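Ribonuclease VapC5 (PDB 3DBO) is the probable toxin of a type II toxin-antitoxin pair, a magnesium-dependent PIN-family ribonuclease whose limited RNA cleavage is seen in complex with the antitoxin VapB5. Local coordinates at residues R47-V52 against D83-P88; L25-F30 against V52-E57; L127-Q132 against V145-V150; R99-L104 against N114-A119. All coordinates share one frame; numbering follows the deposited sequence.

All four contacts belong to one alpha/beta unit built on a parallel sheet ordered 86-87, 47-51, 22-25, 129-131, 147-149. Contact 1 joins the two strands at one edge and contact 3 the two at the other, with centres about 14 Å apart. Contact 2 lies beside contact 1, centres about 9 Å apart; the two share Val52 and a sodium ion, and their segments alternate along the chain. Contacts 4 and 3 follow in that order, helix 113-124 leading into strand 129-131. Contact 4, its centre about 19 Å from that of contact 1, packs this helix against helix 91-107. The side chains of Asp26 (contact 2) and Asp115 (contact 4), predicted magnesium ligands, come within about 5 Å.

Contact 1: residues R47-V52 against D83-P88; sequences RVATTV and DMETLP. With NA (sodium ion), chain C.
The carbonyl oxygen of Thr50 is held by two groups of the neighbouring strand: Leu87 N donates to Thr50 O at 2.8 Å, nearly straight at 172°, and a CA-H...O contact brings Thr86 CA to 3.5 Å from Thr50 O. The pairing is parallel and joins strand 47-51 to the short edge strand 86-87 of the PIN-domain sheet. Two further bonds complete it. Thr50 N reaches Glu85 O at 2.9 Å, and Val52 N, at the first turn of helix 52-64, donates to Leu87 O at 3.0 Å through a more bent bond (149°), so the last bond of the pairing uses the first residue of the helix.

The two faces of the strand pair differ. Thr50 and Thr86 lie side by side on one face, where the Thr50 methyl CG2 stands 3.7 Å from Met84 SD, the two side chains crossing at about a right angle. With Thr50 OG1 anti to the backbone N (chi1 -170°), the hydroxyl turns to strand 22-25 and hydrogen-bonds with Leu25 O. The face of Thr51 and Leu87 is packed by Val121 of helix 113-124. Thr51 sits at the N-cap of helix 52-64; its hydroxyl oxygen accepts a weak hydrogen bond from Val53 N, and the same OG1 coordinates a sodium ion, 2.7 Å from the metal.

Contact 2: residues L25-F30 against V52-E57; sequences LDTSVF and VVTLAE. With NA (sodium ion), chain C.
The hydroxyl of Thr27 connects the two segments: Thr27 OG1 donates to Glu57 OE1 at a short 2.6 Å and accepts from Thr54 OG1 at 2.9 Å. The carboxylate oxygen is approached nearly end-on, along its C-O bond. Because Thr27 OG1 lies anti to its own carbonyl carbon (chi1 -51°), the hydroxyl faces helix 52-64, where Thr54 and Glu57 stand one turn apart. Thr54 OG1 has a second role, coordinating the sodium ion at 2.6 Å; Leu25 O binds the same ion at 2.9 Å, and Thr51 OG1 is the third protein ligand. Glu57 OE2 in turn forms a salt bridge with Arg112 and a hydrogen bond with Asn114, which help hold the carboxylate that accepts the Thr27 hydrogen bond.

Asp26, a predicted magnesium ligand of the PIN active site, points away from the helix. Its OD1 accepts from Ser28 OG at 2.8 Å on the syn side and from Val29 N at 3.3 Å, an Asx motif, while OD2 is hydrogen-bonded to Thr131 OG1. The apolar fringe is small: Thr54 CG2 meets the Phe30 ring obliquely, 3.8 Å from Phe30 CE2.

The whole arrangement lies where the turn after strand 22-25 meets the first turns of helix 52-64, with Ile118 of helix 113-124 against Thr54 and Thr77 of helix 68-79 against Phe30.

Contact 3: residues L127-Q132 against V145-V150; sequences LPVITQ and VEIIRV. With NA (sodium ion), chain D.
Val129 O and Ile148 N form a 2.8 Å hydrogen bond, one of four backbone bonds that tie the segments together. Val129 also donates, its N lying 2.9 Å from Glu146 O, and Thr131 repeats the pattern: Thr131 N reaches Ile148 O at 2.9 Å and Thr131 O receives Val150 N at 2.7 Å. Backbone N and O of Val129 and Thr131 are therefore satisfied by the one segment 145-150. This parallel pairing, the short strand axes at 23° to each other, closes the PIN-domain sheet with its C-terminal edge strand 147-149, while Ile130 makes backbone hydrogen bonds to Val24 and Asp26 on the inner side. Near the predicted magnesium site, Thr131 OG1, besides its bond to Asp26, hydrogen-bonds with Ser28 OG and accepts from Asp133 N. Gln132 NE2 donates hydrogen bonds to Ser28 O and Ile31 O. At the other end, Leu127 O and a water each coordinate a sodium ion at 2.7 Å, with Ser144 O as a further ligand. On one face, Pro128 CB touches Ile148 CD1 at 3.5 Å, side by side; on the other, Ile147 CD1 lies 3.8 Å from Val129 CB.

Contact 4: residues R99-L104 against N114-A119; sequences RLRIHL and NDLWIA
Leu116 meets three residues of helix 91-107 through its two methyl groups. CD1 of Leu116 lies 3.7 Å from Leu100 CB and 3.8 Å from Leu104 CD1, the two leucine side chains of the latter pair meeting tip to tip. Its other branch, Leu116 CD2, rests 3.6 Å from Arg101 CD, on the aliphatic stem of the arginine, which crosses the leucine at about a right angle. With CG of Leu116 anti to the backbone N (chi1 -168°), CD1 comes between Leu100 and Leu104, one turn apart, and CD2 turns to Arg101. Further along, Leu100 CD1 approaches Ala119 CB at 4.4 Å, a looser touch.

The axes of the two segments cross at 127°, 10.6 Å apart at closest approach, where helix 91-107 packs on helix 113-124 of the PIN domain. Arg101 bends at chi2 (64°), which brings CD over the leucine, and its NH2 makes a weak hydrogen bond to the backbone of another protein's chain. Leu100 also packs on Val145 before the last strand.

Asp115, beside Leu116 on helix 113-124, is a predicted magnesium ligand; it is held by a salt bridge to Arg112 and lies close to Asp135. Between residues 99-104 and 114-119 the contacts are all between carbon atoms, so the contact probably helps to place helix 113-124 through apolar burial, with no directional bond fixing its rotation here.

Contact 1: residues R47-V52 against D83-P88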
loop_
_atom_site.group_PDB
_atom_site.type_symbol
_atom_site.label_atom_id
_atom_site.label_comp_id
_atom_site.label_asym_id
_atom_site.label_seq_id
_atom_site.Cartn_x
_atom_site.Cartn_y
_atom_site.Cartn_z
ATOM N N ARG B 47 -1.520 -2.944 -14.951
ATOM C CA ARG B 47 -2.547 -2.048 -14.441
ATOM C C ARG B 47 -2.437 -2.045 -12.922
ATOM O O ARG B 47 -2.300 -3.115 -12.337
ATOM C CB ARG B 47 -3.931 -2.556 -14.847
ATOM C CG ARG B 47 -4.258 -2.442 -16.347
ATOM C CD ARG B 47 -4.321 -0.973 -16.786
ATOM N NE ARG B 47 -5.134 -0.795 -17.987
ATOM C CZ ARG B 47 -6.439 -0.532 -17.978
ATOM N NH1 ARG B 47 -7.093 -0.413 -16.829
ATOM N NH2 ARG B 47 -7.092 -0.387 -19.123
ATOM N N VAL B 48 -2.473 -0.866 -12.304
ATOM C CA VAL B 48 -2.367 -0.759 -10.831
ATOM C C VAL B 48 -3.514 0.032 -10.187
ATOM O O VAL B 48 -4.071 0.950 -10.798
ATOM C CB VAL B 48 -1.003 -0.174 -10.360
ATOM C CG1 VAL B 48 0.149 -1.118 -10.703
ATOM C CG2 VAL B 48 -0.753 1.235 -10.941
ATOM N N ALA B 49 -3.874 -0.363 -8.966
ATOM C CA ALA B 49 -4.792 0.403 -8.106
ATOM C C ALA B 49 -4.126 0.544 -6.733
ATOM O O ALA B 49 -3.072 -0.048 -6.478
ATOM C CB ALA B 49 -6.143 -0.316 -7.974
ATOM N N THR B 50 -4.714 1.335 -5.836
ATOM C CA THR B 50 -4.270 1.272 -4.456
ATOM C C THR B 50 -5.519 1.076 -3.578
ATOM O O THR B 50 -6.598 0.717 -4.099
ATOM C CB THR B 50 -3.401 2.497 -4.074
ATOM O OG1 THR B 50 -2.804 2.290 -2.791
ATOM C CG2 THR B 50 -4.217 3.829 -4.104
ATOM N N THR B 51 -5.376 1.276 -2.269
ATOM C CA THR B 51 -6.536 1.110 -1.406
ATOM C C THR B 51 -6.768 2.374 -0.594
ATOM O O THR B 51 -5.933 3.288 -0.556
ATOM C CB THR B 51 -6.379 -0.088 -0.408
ATOM O OG1 THR B 51 -5.464 0.293 0.628
ATOM C CG2 THR B 51 -5.867 -1.394 -1.109
ATOM N N VAL B 52 -7.901 2.393 0.100
ATOM C CA VAL B 52 -8.249 3.506 0.979
ATOM C C VAL B 52 -7.279 3.647 2.139
ATOM O O VAL B 52 -7.140 4.745 2.693
ATOM C CB VAL B 52 -9.708 3.339 1.525
ATOM C CG1 VAL B 52 -10.707 3.621 0.393
ATOM C CG2 VAL B 52 -9.932 1.941 2.135
ATOM N N ASP B 83 -6.377 10.171 -9.607
ATOM C CA ASP B 83 -7.045 9.552 -10.748
ATOM C C ASP B 83 -7.115 8.034 -10.603
ATOM O O ASP B 83 -7.800 7.365 -11.395
ATOM C CB ASP B 83 -6.301 9.864 -12.055
ATOM C CG ASP B 83 -6.139 11.351 -12.316
ATOM O OD1 ASP B 83 -6.761 12.172 -11.603
ATOM O OD2 ASP B 83 -5.370 11.691 -13.246
ATOM N N MET B 84 -6.381 7.497 -9.623
ATOM C CA MET B 84 -6.171 6.055 -9.479
ATOM C C MET B 84 -7.311 5.426 -8.685
ATOM O O MET B 84 -7.768 6.002 -7.697
ATOM C CB MET B 84 -4.813 5.816 -8.797
ATOM C CG MET B 84 -4.419 4.347 -8.568
ATOM S SD MET B 84 -2.909 4.076 -7.605
ATOM C CE MET B 84 -1.697 4.969 -8.591
ATOM N N GLU B 85 -7.773 4.245 -9.114
ATOM C CA GLU B 85 -8.730 3.452 -8.349
ATOM C C GLU B 85 -8.211 3.292 -6.913
ATOM O O GLU B 85 -7.065 2.856 -6.695
ATOM C CB GLU B 85 -8.915 2.068 -9.004
ATOM C CG GLU B 85 -9.884 1.128 -8.302
ATOM C CD GLU B 85 -11.318 1.625 -8.321
ATOM O OE1 GLU B 85 -11.789 2.037 -9.408
ATOM O OE2 GLU B 85 -11.969 1.597 -7.251
ATOM N N THR B 86 -9.040 3.687 -5.948
ATOM C CA THR B 86 -8.772 3.445 -4.534
ATOM C C THR B 86 -9.803 2.425 -4.020
ATOM O O THR B 86 -10.987 2.750 -3.809
ATOM C CB THR B 86 -8.810 4.743 -3.695
ATOM O OG1 THR B 86 -10.064 5.401 -3.920
ATOM C CG2 THR B 86 -7.656 5.698 -4.097
ATOM N N LEU B 87 -9.342 1.203 -3.787
ATOM C CA LEU B 87 -10.231 0.084 -3.499
ATOM C C LEU B 87 -10.678 0.195 -2.046
ATOM O O LEU B 87 -9.857 0.459 -1.179
ATOM C CB LEU B 87 -9.495 -1.248 -3.708
ATOM C CG LEU B 87 -9.006 -1.526 -5.145
ATOM C CD1 LEU B 87 -8.130 -2.763 -5.133
ATOM C CD2 LEU B 87 -10.209 -1.692 -6.077
ATOM N N PRO B 88 -11.984 0.021 -1.787
ATOM C CA PRO B 88 -12.463 0.168 -0.401
ATOM C C PRO B 88 -12.247 -1.075 0.455
ATOM O O PRO B 88 -11.986 -2.151 -0.060
ATOM C CB PRO B 88 -13.957 0.389 -0.592
ATOM C CG PRO B 88 -14.290 -0.460 -1.806
ATOM C CD PRO B 88 -13.082 -0.307 -2.718
HETATM NA NA NA C . -2.942 0.275 -0.300
#

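Contact 2: residues L25-F30 against V52-E57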
loop_
_atom_site.group_PDB
_atom_site.type_symbol
_atom_site.label_atom_id
_atom_site.label_comp_id
_atom_site.label_asym_id
_atom_site.label_seq_id
_atom_site.Cartn_x
_atom_site.Cartn_y
_atom_site.Cartn_z
ATOM N N LEU B 25 -1.075 -1.438 -5.080
ATOM C CA LEU B 25 0.060 -0.765 -4.452
ATOM C C LEU B 25 -0.220 -0.514 -2.982
ATOM O O LEU B 25 -1.329 -0.105 -2.634
ATOM C CB LEU B 25 0.317 0.581 -5.150
ATOM C CG LEU B 25 0.389 0.499 -6.676
ATOM C CD1 LEU B 25 0.290 1.902 -7.285
ATOM C CD2 LEU B 25 1.690 -0.233 -7.089
ATOM N N ASP B 26 0.771 -0.780 -2.134
ATOM C CA ASP B 26 0.693 -0.426 -0.722
ATOM C C ASP B 26 1.253 0.984 -0.555
ATOM O O ASP B 26 1.592 1.630 -1.556
ATOM C CB ASP B 26 1.431 -1.454 0.134
ATOM C CG ASP B 26 2.945 -1.234 0.156
ATOM O OD1 ASP B 26 3.481 -0.634 -0.799
ATOM O OD2 ASP B 26 3.583 -1.630 1.154
ATOM N N THR B 27 1.405 1.458 0.678
ATOM C CA THR B 27 1.899 2.823 0.886
ATOM C C THR B 27 3.391 2.990 0.569
ATOM O O THR B 27 3.800 4.030 0.053
ATOM C CB THR B 27 1.576 3.308 2.314
ATOM O OG1 THR B 27 0.172 3.093 2.553
ATOM C CG2 THR B 27 1.881 4.772 2.460
ATOM N N SER B 28 4.190 1.959 0.865
ATOM C CA SER B 28 5.642 2.018 0.706
ATOM C C SER B 28 6.126 2.312 -0.724
ATOM O O SER B 28 7.163 2.962 -0.910
ATOM C CB SER B 28 6.294 0.728 1.256
ATOM O OG SER B 28 6.058 -0.357 0.385
ATOM N N VAL B 29 5.374 1.883 -1.733
ATOM C CA VAL B 29 5.737 2.173 -3.135
ATOM C C VAL B 29 5.728 3.694 -3.415
ATOM O O VAL B 29 6.481 4.180 -4.273
ATOM C CB VAL B 29 4.868 1.417 -4.190
ATOM C CG1 VAL B 29 5.000 -0.093 -4.028
ATOM C CG2 VAL B 29 3.406 1.846 -4.130
ATOM N N PHE B 30 4.874 4.438 -2.696
ATOM C CA PHE B 30 4.757 5.891 -2.887
ATOM C C PHE B 30 5.886 6.670 -2.203
ATOM O O PHE B 30 6.092 7.855 -2.483
ATOM C CB PHE B 30 3.375 6.412 -2.396
ATOM C CG PHE B 30 2.240 5.958 -3.229
ATOM C CD1 PHE B 30 1.809 6.723 -4.311
ATOM C CD2 PHE B 30 1.587 4.745 -2.956
ATOM C CE1 PHE B 30 0.761 6.296 -5.100
ATOM C CE2 PHE B 30 0.552 4.311 -3.743
ATOM C CZ PHE B 30 0.113 5.078 -4.822
ATOM N N VAL B 52 -7.901 2.393 0.100
ATOM C CA VAL B 52 -8.249 3.506 0.979
ATOM C C VAL B 52 -7.279 3.647 2.139
ATOM O O VAL B 52 -7.140 4.745 2.693
ATOM C CB VAL B 52 -9.708 3.339 1.525
ATOM C CG1 VAL B 52 -10.707 3.621 0.393
ATOM C CG2 VAL B 52 -9.932 1.941 2.135
ATOM N N VAL B 53 -6.618 2.548 2.513
ATOM C CA VAL B 53 -5.650 2.599 3.619
ATOM C C VAL B 53 -4.486 3.512 3.212
ATOM O O VAL B 53 -4.007 4.313 4.019
ATOM C CB VAL B 53 -5.140 1.185 3.999
ATOM C CG1 VAL B 53 -4.064 1.255 5.045
ATOM C CG2 VAL B 53 -6.364 0.308 4.475
ATOM N N THR B 54 -4.009 3.348 1.977
ATOM C CA THR B 54 -2.915 4.190 1.474
ATOM C C THR B 54 -3.383 5.626 1.299
ATOM O O THR B 54 -2.634 6.549 1.632
ATOM C CB THR B 54 -2.318 3.636 0.170
ATOM O OG1 THR B 54 -1.659 2.398 0.466
ATOM C CG2 THR B 54 -1.297 4.626 -0.454
ATOM N N LEU B 55 -4.605 5.831 0.812
ATOM C CA LEU B 55 -5.177 7.203 0.747
ATOM C C LEU B 55 -5.080 7.862 2.144
ATOM O O LEU B 55 -4.608 8.988 2.288
ATOM C CB LEU B 55 -6.638 7.175 0.238
ATOM C CG LEU B 55 -7.340 8.533 0.122
ATOM C CD1 LEU B 55 -6.565 9.511 -0.728
ATOM C CD2 LEU B 55 -8.816 8.406 -0.375
ATOM N N ALA B 56 -5.504 7.128 3.171
ATOM C CA ALA B 56 -5.447 7.613 4.550
ATOM C C ALA B 56 -4.021 7.916 5.015
ATOM O O ALA B 56 -3.748 8.942 5.634
ATOM C CB ALA B 56 -6.082 6.573 5.484
ATOM N N GLU B 57 -3.111 6.993 4.722
ATOM C CA GLU B 57 -1.745 7.119 5.192
ATOM C C GLU B 57 -0.987 8.274 4.528
ATOM O O GLU B 57 -0.274 9.011 5.204
ATOM C CB GLU B 57 -1.024 5.781 5.046
ATOM C CG GLU B 57 -1.526 4.808 6.124
ATOM C CD GLU B 57 -0.813 3.464 6.128
ATOM O OE1 GLU B 57 -0.222 3.083 5.092
ATOM O OE2 GLU B 57 -0.857 2.776 7.182
HETATM NA NA NA C . -2.942 0.275 -0.300
#

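Contact 3: residues L127-Q132 against V145-V150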
loop_
_atom_site.group_PDB
_atom_site.type_symbol
_atom_site.label_atom_id
_atom_site.label_comp_id
_atom_site.label_asym_id
_atom_site.label_seq_id
_atom_site.Cartn_x
_atom_site.Cartn_y
_atom_site.Cartn_z
ATOM N N LEU B 127 -5.892 -10.278 -6.218
ATOM C CA LEU B 127 -4.827 -9.447 -6.765
ATOM C C LEU B 127 -3.618 -9.458 -5.847
ATOM O O LEU B 127 -3.754 -9.576 -4.619
ATOM C CB LEU B 127 -5.289 -7.997 -6.949
ATOM C CG LEU B 127 -6.471 -7.723 -7.886
ATOM C CD1 LEU B 127 -7.005 -6.349 -7.604
ATOM C CD2 LEU B 127 -6.094 -7.893 -9.350
ATOM N N PRO B 128 -2.416 -9.343 -6.433
ATOM C CA PRO B 128 -1.224 -9.282 -5.628
ATOM C C PRO B 128 -1.029 -7.914 -4.977
ATOM O O PRO B 128 -1.463 -6.896 -5.526
ATOM C CB PRO B 128 -0.103 -9.533 -6.657
ATOM C CG PRO B 128 -0.624 -9.020 -7.914
ATOM C CD PRO B 128 -2.116 -9.267 -7.881
ATOM N N VAL B 129 -0.365 -7.901 -3.828
ATOM C CA VAL B 129 0.100 -6.678 -3.197
ATOM C C VAL B 129 1.498 -6.329 -3.739
ATOM O O VAL B 129 2.403 -7.173 -3.725
ATOM C CB VAL B 129 0.210 -6.831 -1.656
ATOM C CG1 VAL B 129 0.805 -5.554 -1.054
ATOM C CG2 VAL B 129 -1.162 -7.139 -1.018
ATOM N N ILE B 130 1.657 -5.090 -4.209
ATOM C CA ILE B 130 2.940 -4.582 -4.694
ATOM C C ILE B 130 3.519 -3.747 -3.573
ATOM O O ILE B 130 2.899 -2.754 -3.151
ATOM C CB ILE B 130 2.755 -3.761 -6.006
ATOM C CG1 ILE B 130 1.769 -4.458 -6.952
ATOM C CG2 ILE B 130 4.089 -3.519 -6.710
ATOM C CD1 ILE B 130 2.123 -5.898 -7.297
ATOM N N THR B 131 4.694 -4.139 -3.076
ATOM C CA THR B 131 5.290 -3.475 -1.924
ATOM C C THR B 131 6.785 -3.230 -2.095
ATOM O O THR B 131 7.495 -4.030 -2.712
ATOM C CB THR B 131 4.972 -4.211 -0.557
ATOM O OG1 THR B 131 5.438 -3.433 0.553
ATOM C CG2 THR B 131 5.596 -5.601 -0.475
ATOM N N GLN B 132 7.250 -2.127 -1.531
ATOM C CA GLN B 132 8.665 -1.829 -1.530
ATOM C C GLN B 132 9.297 -2.294 -0.222
ATOM O O GLN B 132 10.510 -2.455 -0.156
ATOM C CB GLN B 132 8.912 -0.323 -1.776
ATOM C CG GLN B 132 10.363 0.016 -1.922
ATOM C CD GLN B 132 10.656 1.493 -2.084
ATOM O OE1 GLN B 132 11.759 1.846 -2.485
ATOM N NE2 GLN B 132 9.685 2.368 -1.783
ATOM N N VAL B 145 -3.143 -14.921 -1.135
ATOM C CA VAL B 145 -2.055 -13.925 -0.904
ATOM C C VAL B 145 -0.928 -14.094 -1.936
ATOM O O VAL B 145 -0.393 -15.191 -2.091
ATOM C CB VAL B 145 -1.503 -13.970 0.556
ATOM C CG1 VAL B 145 -0.247 -13.061 0.727
ATOM C CG2 VAL B 145 -2.631 -13.535 1.553
ATOM N N GLU B 146 -0.603 -13.025 -2.664
ATOM C CA GLU B 146 0.634 -13.005 -3.474
ATOM C C GLU B 146 1.296 -11.653 -3.215
ATOM O O GLU B 146 0.645 -10.615 -3.330
ATOM C CB GLU B 146 0.229 -13.157 -4.965
ATOM C CG GLU B 146 1.308 -12.966 -6.062
ATOM C CD GLU B 146 0.718 -12.903 -7.496
ATOM O OE1 GLU B 146 -0.484 -13.167 -7.686
ATOM O OE2 GLU B 146 1.459 -12.581 -8.450
ATOM N N ILE B 147 2.556 -11.678 -2.791
ATOM C CA ILE B 147 3.309 -10.469 -2.473
ATOM C C ILE B 147 4.384 -10.272 -3.567
ATOM O O ILE B 147 5.082 -11.209 -3.892
ATOM C CB ILE B 147 4.015 -10.605 -1.106
ATOM C CG1 ILE B 147 2.967 -10.919 -0.004
ATOM C CG2 ILE B 147 4.795 -9.331 -0.729
ATOM C CD1 ILE B 147 1.792 -9.862 0.044
ATOM N N ILE B 148 4.484 -9.061 -4.112
ATOM C CA ILE B 148 5.495 -8.728 -5.130
ATOM C C ILE B 148 6.359 -7.602 -4.582
ATOM O O ILE B 148 5.881 -6.493 -4.370
ATOM C CB ILE B 148 4.822 -8.344 -6.467
ATOM C CG1 ILE B 148 3.976 -9.509 -6.985
ATOM C CG2 ILE B 148 5.878 -7.927 -7.533
ATOM C CD1 ILE B 148 3.041 -9.150 -8.153
ATOM N N ARG B 149 7.625 -7.908 -4.299
ATOM C CA ARG B 149 8.520 -6.938 -3.689
ATOM C C ARG B 149 9.251 -6.143 -4.767
ATOM O O ARG B 149 9.966 -6.724 -5.587
ATOM C CB ARG B 149 9.527 -7.613 -2.778
ATOM C CG ARG B 149 8.855 -8.458 -1.770
ATOM C CD ARG B 149 9.566 -8.530 -0.478
ATOM N NE ARG B 149 8.768 -9.402 0.375
ATOM C CZ ARG B 149 7.922 -8.992 1.303
ATOM N NH1 ARG B 149 7.742 -7.697 1.590
ATOM N NH2 ARG B 149 7.273 -9.895 1.975
ATOM N N VAL B 150 9.078 -4.824 -4.755
ATOM C CA VAL B 150 9.684 -3.947 -5.764
ATOM C C VAL B 150 10.644 -2.955 -5.123
ATOM O O VAL B 150 11.176 -2.100 -5.800
ATOM C CB VAL B 150 8.617 -3.177 -6.562
ATOM C CG1 VAL B 150 7.769 -4.147 -7.398
ATOM C CG2 VAL B 150 7.753 -2.340 -5.600
ATOM O OXT VAL B 150 10.942 -2.996 -3.931
HETATM NA NA NA D . -2.852 -11.147 -2.655
HETATM O O HOH W 1 -2.810 -10.183 -0.095
#

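Contact 4: residues R99-L104 against N114-A119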
loop_
_atom_site.group_PDB
_atom_site.type_symbol
_atom_site.label_atom_id
_atom_site.label_comp_id
_atom_site.label_asym_id
_atom_site.label_seq_id
_atom_site.Cartn_x
_atom_site.Cartn_y
_atom_site.Cartn_z
ATOM N N ARG B 99 -9.760 -14.158 8.228
ATOM C CA ARG B 99 -9.034 -15.387 7.879
ATOM C C ARG B 99 -7.523 -15.174 8.017
ATOM O O ARG B 99 -6.831 -15.975 8.657
ATOM C CB ARG B 99 -9.362 -15.828 6.438
ATOM C CG ARG B 99 -8.731 -17.165 6.047
ATOM C CD ARG B 99 -9.321 -17.771 4.763
ATOM N NE ARG B 99 -8.831 -19.143 4.601
ATOM C CZ ARG B 99 -9.450 -20.113 3.927
ATOM N NH1 ARG B 99 -10.618 -19.888 3.335
ATOM N NH2 ARG B 99 -8.899 -21.328 3.862
ATOM N N LEU B 100 -7.031 -14.095 7.418
ATOM C CA LEU B 100 -5.588 -13.787 7.470
ATOM C C LEU B 100 -5.118 -13.497 8.896
ATOM O O LEU B 100 -4.042 -13.941 9.312
ATOM C CB LEU B 100 -5.228 -12.646 6.499
ATOM C CG LEU B 100 -5.531 -12.885 5.013
ATOM C CD1 LEU B 100 -5.187 -11.641 4.196
ATOM C CD2 LEU B 100 -4.805 -14.130 4.478
ATOM N N ARG B 101 -5.933 -12.770 9.658
ATOM C CA ARG B 101 -5.629 -12.481 11.057
ATOM C C ARG B 101 -5.501 -13.739 11.920
ATOM O O ARG B 101 -4.577 -13.840 12.739
ATOM C CB ARG B 101 -6.669 -11.517 11.679
ATOM C CG ARG B 101 -6.329 -11.056 13.099
ATOM C CD ARG B 101 -5.060 -10.238 13.130
ATOM N NE ARG B 101 -4.464 -10.128 14.468
ATOM C CZ ARG B 101 -3.559 -10.971 14.970
ATOM N NH1 ARG B 101 -3.153 -12.015 14.284
ATOM N NH2 ARG B 101 -3.051 -10.753 16.182
ATOM N N ILE B 102 -6.409 -14.689 11.750
ATOM C CA ILE B 102 -6.297 -15.925 12.550
ATOM C C ILE B 102 -5.080 -16.766 12.088
ATOM O O ILE B 102 -4.354 -17.308 12.925
ATOM C CB ILE B 102 -7.614 -16.756 12.501
ATOM C CG1 ILE B 102 -8.616 -16.162 13.470
ATOM C CG2 ILE B 102 -7.414 -18.187 13.021
ATOM C CD1 ILE B 102 -8.278 -16.480 14.890
ATOM N N HIS B 103 -4.836 -16.800 10.781
ATOM C CA HIS B 103 -3.643 -17.448 10.229
ATOM C C HIS B 103 -2.384 -16.945 10.958
ATOM O O HIS B 103 -1.590 -17.750 11.477
ATOM C CB HIS B 103 -3.571 -17.210 8.715
ATOM C CG HIS B 103 -2.414 -17.887 8.046
ATOM N ND1 HIS B 103 -2.346 -19.255 7.886
ATOM C CD2 HIS B 103 -1.289 -17.383 7.484
ATOM C CE1 HIS B 103 -1.223 -19.563 7.258
ATOM N NE2 HIS B 103 -0.559 -18.448 7.012
ATOM N N LEU B 104 -2.233 -15.623 11.052
ATOM C CA LEU B 104 -1.108 -15.018 11.783
ATOM C C LEU B 104 -1.085 -15.350 13.284
ATOM O O LEU B 104 -0.014 -15.637 13.835
ATOM C CB LEU B 104 -1.079 -13.504 11.577
ATOM C CG LEU B 104 -0.737 -13.034 10.162
ATOM C CD1 LEU B 104 -1.208 -11.557 9.981
ATOM C CD2 LEU B 104 0.764 -13.198 9.878
ATOM N N ASN B 114 -2.701 -2.048 9.594
ATOM C CA ASN B 114 -3.096 -1.359 8.378
ATOM C C ASN B 114 -2.572 -2.097 7.143
ATOM O O ASN B 114 -3.256 -2.150 6.138
ATOM C CB ASN B 114 -2.656 0.095 8.382
ATOM C CG ASN B 114 -3.708 1.024 8.977
ATOM O OD1 ASN B 114 -4.750 0.578 9.477
ATOM N ND2 ASN B 114 -3.440 2.333 8.909
ATOM N N ASP B 115 -1.386 -2.700 7.249
ATOM C CA ASP B 115 -0.910 -3.589 6.170
ATOM C C ASP B 115 -1.781 -4.825 6.003
ATOM O O ASP B 115 -2.020 -5.265 4.877
ATOM C CB ASP B 115 0.568 -3.987 6.350
ATOM C CG ASP B 115 1.525 -2.889 5.866
ATOM O OD1 ASP B 115 1.064 -1.928 5.191
ATOM O OD2 ASP B 115 2.732 -2.981 6.155
ATOM N N LEU B 116 -2.315 -5.348 7.105
ATOM C CA LEU B 116 -3.230 -6.505 6.994
ATOM C C LEU B 116 -4.520 -6.145 6.258
ATOM O O LEU B 116 -5.014 -6.935 5.442
ATOM C CB LEU B 116 -3.536 -7.119 8.368
ATOM C CG LEU B 116 -4.242 -8.489 8.333
ATOM C CD1 LEU B 116 -3.420 -9.574 7.557
ATOM C CD2 LEU B 116 -4.507 -8.914 9.796
ATOM N N TRP B 117 -5.061 -4.952 6.529
ATOM C CA TRP B 117 -6.195 -4.423 5.752
ATOM C C TRP B 117 -5.876 -4.315 4.253
ATOM O O TRP B 117 -6.673 -4.697 3.416
ATOM C CB TRP B 117 -6.684 -3.069 6.321
ATOM C CG TRP B 117 -7.465 -3.207 7.625
ATOM C CD1 TRP B 117 -7.120 -2.745 8.864
ATOM C CD2 TRP B 117 -8.742 -3.831 7.767
ATOM N NE1 TRP B 117 -8.128 -3.053 9.791
ATOM C CE2 TRP B 117 -9.121 -3.731 9.132
ATOM C CE3 TRP B 117 -9.598 -4.489 6.869
ATOM C CZ2 TRP B 117 -10.333 -4.265 9.622
ATOM C CZ3 TRP B 117 -10.814 -5.029 7.364
ATOM C CH2 TRP B 117 -11.163 -4.889 8.722
ATOM N N ILE B 118 -4.699 -3.805 3.920
ATOM C CA ILE B 118 -4.272 -3.758 2.522
ATOM C C ILE B 118 -4.244 -5.154 1.890
ATOM O O ILE B 118 -4.839 -5.361 0.824
ATOM C CB ILE B 118 -2.921 -3.045 2.370
ATOM C CG1 ILE B 118 -3.092 -1.554 2.717
ATOM C CG2 ILE B 118 -2.411 -3.158 0.912
ATOM C CD1 ILE B 118 -1.729 -0.830 2.922
ATOM N N ALA B 119 -3.582 -6.097 2.565
ATOM C CA ALA B 119 -3.480 -7.476 2.096
ATOM C C ALA B 119 -4.866 -8.113 1.981
ATOM O O ALA B 119 -5.137 -8.832 1.016
ATOM C CB ALA B 119 -2.607 -8.285 3.032
#